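Local structure of alpha-tubulin N-acetyltransferase (Danio rerio, 4H6U) at residues E136-M141 and S163-R168. The protein transfers an acetyl group from acetyl coenzyme A to alpha-tubulin, probably through a GNAT-type catalytic core. The protein carries 1 engineered substitution. Sequence-based numbering, arbitrary orientation.
With ACO (acetyl coenzyme *a), chain C.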
loop_
_atom_site.group_PDB
_atom_site.type_symbol
_atom_site.label_atom_id
_atom_site.label_comp_id
_atom_site.label_asym_id
_atom_site.label_seq_id
_atom_site.Cartn_x
_atom_site.Cartn_y
_atom_site.Cartn_z
ATOM N N GLU A 136 10.343 15.937 -9.004
ATOM C CA GLU A 136 11.445 15.043 -8.663
ATOM C C GLU A 136 10.920 13.610 -8.451
ATOM O O GLU A 136 11.496 12.677 -8.971
ATOM C CB GLU A 136 12.234 15.544 -7.435
ATOM C CG GLU A 136 13.540 14.805 -7.267
ATOM C CD GLU A 136 14.426 15.318 -6.138
ATOM O OE1 GLU A 136 13.955 16.079 -5.266
ATOM O OE2 GLU A 136 15.593 14.880 -6.085
ATOM N N LEU A 137 9.827 13.424 -7.718
ATOM C CA LEU A 137 9.274 12.079 -7.519
ATOM C C LEU A 137 8.806 11.418 -8.796
ATOM O O LEU A 137 9.064 10.228 -9.029
ATOM C CB LEU A 137 8.075 12.113 -6.582
ATOM C CG LEU A 137 8.333 11.565 -5.198
ATOM C CD1 LEU A 137 7.030 11.460 -4.439
ATOM C CD2 LEU A 137 9.030 10.194 -5.250
ATOM N N PHE A 138 8.025 12.170 -9.570
ATOM C CA PHE A 138 7.442 11.651 -10.788
ATOM C C PHE A 138 8.595 11.256 -11.734
ATOM O O PHE A 138 8.648 10.136 -12.230
ATOM C CB PHE A 138 6.506 12.704 -11.397
ATOM C CG PHE A 138 5.535 12.173 -12.412
ATOM C CD1 PHE A 138 4.508 11.317 -12.055
ATOM C CD2 PHE A 138 5.642 12.564 -13.741
ATOM C CE1 PHE A 138 3.594 10.822 -13.024
ATOM C CE2 PHE A 138 4.736 12.102 -14.718
ATOM C CZ PHE A 138 3.708 11.218 -14.342
ATOM N N ASP A 139 9.556 12.134 -11.920
ATOM C CA ASP A 139 10.713 11.809 -12.756
ATOM C C ASP A 139 11.454 10.552 -12.275
ATOM O O ASP A 139 11.796 9.687 -13.071
ATOM C CB ASP A 139 11.699 12.982 -12.827
ATOM C CG ASP A 139 11.205 14.123 -13.716
ATOM O OD1 ASP A 139 10.174 13.958 -14.414
ATOM O OD2 ASP A 139 11.873 15.190 -13.739
ATOM N N PHE A 140 11.640 10.407 -10.968
ATOM C CA PHE A 140 12.300 9.218 -10.467
ATOM C C PHE A 140 11.512 7.940 -10.830
ATOM O O PHE A 140 12.094 6.945 -11.288
ATOM C CB PHE A 140 12.510 9.318 -8.961
ATOM C CG PHE A 140 13.299 8.166 -8.395
ATOM C CD1 PHE A 140 14.661 8.258 -8.247
ATOM C CD2 PHE A 140 12.671 6.959 -8.091
ATOM C CE1 PHE A 140 15.418 7.186 -7.747
ATOM C CE2 PHE A 140 13.393 5.870 -7.606
ATOM C CZ PHE A 140 14.780 5.974 -7.438
ATOM N N MET A 141 10.196 7.985 -10.677
ATOM C CA MET A 141 9.345 6.824 -10.992
ATOM C C MET A 141 9.426 6.500 -12.500
ATOM O O MET A 141 9.632 5.357 -12.889
ATOM C CB MET A 141 7.900 7.096 -10.549
ATOM C CG MET A 141 6.889 5.973 -10.852
ATOM S SD MET A 141 6.164 6.102 -12.511
ATOM C CE MET A 141 5.297 7.639 -12.407
ATOM N N SER A 163 -3.202 19.775 -13.785
ATOM C CA SER A 163 -2.410 20.965 -14.060
ATOM C C SER A 163 -0.930 20.602 -14.207
ATOM O O SER A 163 -0.251 21.044 -15.157
ATOM C CB SER A 163 -2.589 21.971 -12.920
ATOM O OG SER A 163 -1.815 23.130 -13.122
ATOM N N PHE A 164 -0.459 19.792 -13.251
ATOM C CA PHE A 164 0.923 19.322 -13.195
ATOM C C PHE A 164 1.270 18.590 -14.500
ATOM O O PHE A 164 2.232 18.974 -15.200
ATOM C CB PHE A 164 1.064 18.416 -11.950
ATOM C CG PHE A 164 2.354 17.634 -11.862
ATOM C CD1 PHE A 164 2.414 16.332 -12.328
ATOM C CD2 PHE A 164 3.475 18.175 -11.228
ATOM C CE1 PHE A 164 3.576 15.583 -12.238
ATOM C CE2 PHE A 164 4.667 17.453 -11.126
ATOM C CZ PHE A 164 4.724 16.132 -11.633
ATOM N N LEU A 165 0.420 17.614 -14.864
ATOM C CA LEU A 165 0.567 16.847 -16.114
ATOM C C LEU A 165 0.513 17.703 -17.383
ATOM O O LEU A 165 1.349 17.575 -18.287
ATOM C CB LEU A 165 -0.521 15.748 -16.176
ATOM C CG LEU A 165 -0.351 14.683 -15.083
ATOM C CD1 LEU A 165 -1.547 13.762 -14.985
ATOM C CD2 LEU A 165 0.939 13.864 -15.315
ATOM N N GLU A 166 -0.418 18.637 -17.412
ATOM C CA GLU A 166 -0.589 19.480 -18.585
ATOM C C GLU A 166 0.583 20.464 -18.769
ATOM O O GLU A 166 1.091 20.633 -19.881
ATOM C CB GLU A 166 -1.945 20.221 -18.505
ATOM C CG GLU A 166 -3.177 19.254 -18.275
ATOM C CD GLU A 166 -4.508 19.952 -17.925
ATOM O OE1 GLU A 166 -4.494 21.008 -17.259
ATOM O OE2 GLU A 166 -5.575 19.448 -18.321
ATOM N N LYS A 167 1.009 21.097 -17.673
ATOM C CA LYS A 167 2.045 22.148 -17.702
ATOM C C LYS A 167 3.480 21.602 -17.737
ATOM O O LYS A 167 4.316 22.144 -18.431
ATOM C CB LYS A 167 1.857 23.072 -16.507
ATOM C CG LYS A 167 0.585 23.848 -16.614
ATOM C CD LYS A 167 0.220 24.630 -15.369
ATOM C CE LYS A 167 0.717 26.041 -15.430
ATOM N NZ LYS A 167 0.024 26.868 -14.412
ATOM N N ARG A 168 3.758 20.506 -17.027
ATOM C CA ARG A 168 5.135 20.020 -16.925
ATOM C C ARG A 168 5.471 18.853 -17.872
ATOM O O ARG A 168 6.644 18.663 -18.220
ATOM C CB ARG A 168 5.445 19.660 -15.474
ATOM C CG ARG A 168 5.365 20.864 -14.520
ATOM C CD ARG A 168 6.654 21.736 -14.599
ATOM N NE ARG A 168 6.488 22.976 -13.842
ATOM C CZ ARG A 168 7.181 23.326 -12.762
ATOM N NH1 ARG A 168 8.138 22.539 -12.281
ATOM N NH2 ARG A 168 6.905 24.486 -12.158
HETATM N N1A ACO C . -2.612 25.011 -8.379
HETATM C C2A ACO C . -2.376 24.606 -9.676
HETATM N N3A ACO C . -1.397 23.836 -10.103
HETATM C C4A ACO C . -0.482 23.436 -9.120
HETATM C C5A ACO C . -0.584 23.803 -7.763
HETATM C C6A ACO C . -1.717 24.623 -7.425
HETATM N N6A ACO C . -1.988 25.066 -6.172
HETATM N N7A ACO C . 0.510 23.219 -7.057
HETATM C C8A ACO C . 1.259 22.542 -8.003
HETATM N N9A ACO C . 0.657 22.683 -9.270
HETATM C C1B ACO C . 1.021 22.185 -10.575
HETATM C C2B ACO C . 1.182 23.289 -11.610
HETATM O O2B ACO C . 1.137 22.790 -12.918
HETATM C C3B ACO C . 2.687 23.670 -11.272
HETATM O O3B ACO C . 3.296 24.296 -12.239
HETATM P P3B ACO C . 3.267 26.126 -12.073
HETATM O O7A ACO C . 4.095 26.386 -13.295
HETATM O O8A ACO C . 1.778 26.345 -12.190
HETATM O O9A ACO C . 3.880 26.355 -10.728
HETATM C C4B ACO C . 3.299 22.318 -11.036
HETATM O O4B ACO C . 2.236 21.480 -10.483
HETATM C C5B ACO C . 4.494 22.471 -10.093
HETATM O O5B ACO C . 5.453 21.496 -10.255
HETATM P P1A ACO C . 6.050 20.774 -8.877
HETATM O O1A ACO C . 7.055 19.809 -9.394
HETATM O O2A ACO C . 6.364 21.822 -7.829
HETATM O O3A ACO C . 4.764 19.874 -8.326
HETATM P P2A ACO C . 4.409 19.751 -6.805
HETATM O O4A ACO C . 5.514 19.218 -5.958
HETATM O O5A ACO C . 3.502 20.802 -6.269
HETATM O O6A ACO C . 3.380 18.236 -6.828
HETATM C CBP ACO C . 1.112 17.574 -6.857
HETATM C CCP ACO C . 2.276 18.162 -7.647
HETATM C CDP ACO C . -0.172 17.486 -7.695
HETATM C CEP ACO C . 1.500 16.170 -6.296
HETATM C CAP ACO C . 0.911 18.534 -5.641
HETATM O OAP ACO C . 0.559 19.857 -5.989
HETATM C C9P ACO C . 0.021 17.915 -4.522
HETATM O O9P ACO C . 0.509 17.069 -3.810
HETATM N N8P ACO C . -1.281 18.100 -4.198
HETATM C C7P ACO C . -2.265 18.923 -4.713
HETATM C C6P ACO C . -3.732 18.415 -4.292
HETATM C C5P ACO C . -4.005 16.860 -4.274
HETATM O O5P ACO C . -4.808 16.352 -3.474
HETATM N N4P ACO C . -3.315 16.021 -5.212
HETATM C C3P ACO C . -3.475 14.510 -5.362
HETATM C C2P ACO C . -3.316 13.855 -6.800
HETATM S S1P ACO C . -4.734 12.765 -7.591
HETATM C C ACO C . -4.140 11.071 -7.515
HETATM O O ACO C . -3.315 10.836 -6.715
HETATM C CH3 ACO C . -4.085 10.303 -8.816
#
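Phe164 joins two partners at once: its ring edge meets the face of Phe138, and another part of its rim meets the ribose oxygen O4B of acetyl coenzyme A. The helices 133-145 and 159-168 belong to the GNAT acetyltransferase fold, and the cofactor lies beside both. The two phenylalanines form a T-shaped pair, with centroids 5.5 Å apart and planes at 86°. Phe164 CE1 sits over one face of Phe138, 3.9 Å from Phe138 CG. Phe164 CG stands anti to the backbone N (chi1 169°), directing the ring toward the other helix. Leu165 adds a second apolar touch, CD2 to Phe138 CZ at 4.0 Å. Phe164 CD2 lies 3.6 Å from both ACO O4B and the pyrophosphate bridge oxygen O3A. Phe122 and Tyr169 also pack on Phe164, and all three touching residues are buried. A serine in place of Phe164 would probably leave the Phe138 face without its aromatic mate and open a gap beside the cofactor's ribose and pyrophosphate. Lys167 NZ donates to the 3'-phosphate oxygen O8A of ACO at 2.9 Å. Arg168 lays one guanidinium face over ACO O5B. Ser163 OG lies 3.0 Å from ACO O2B, in a hydrogen bond that either could donate.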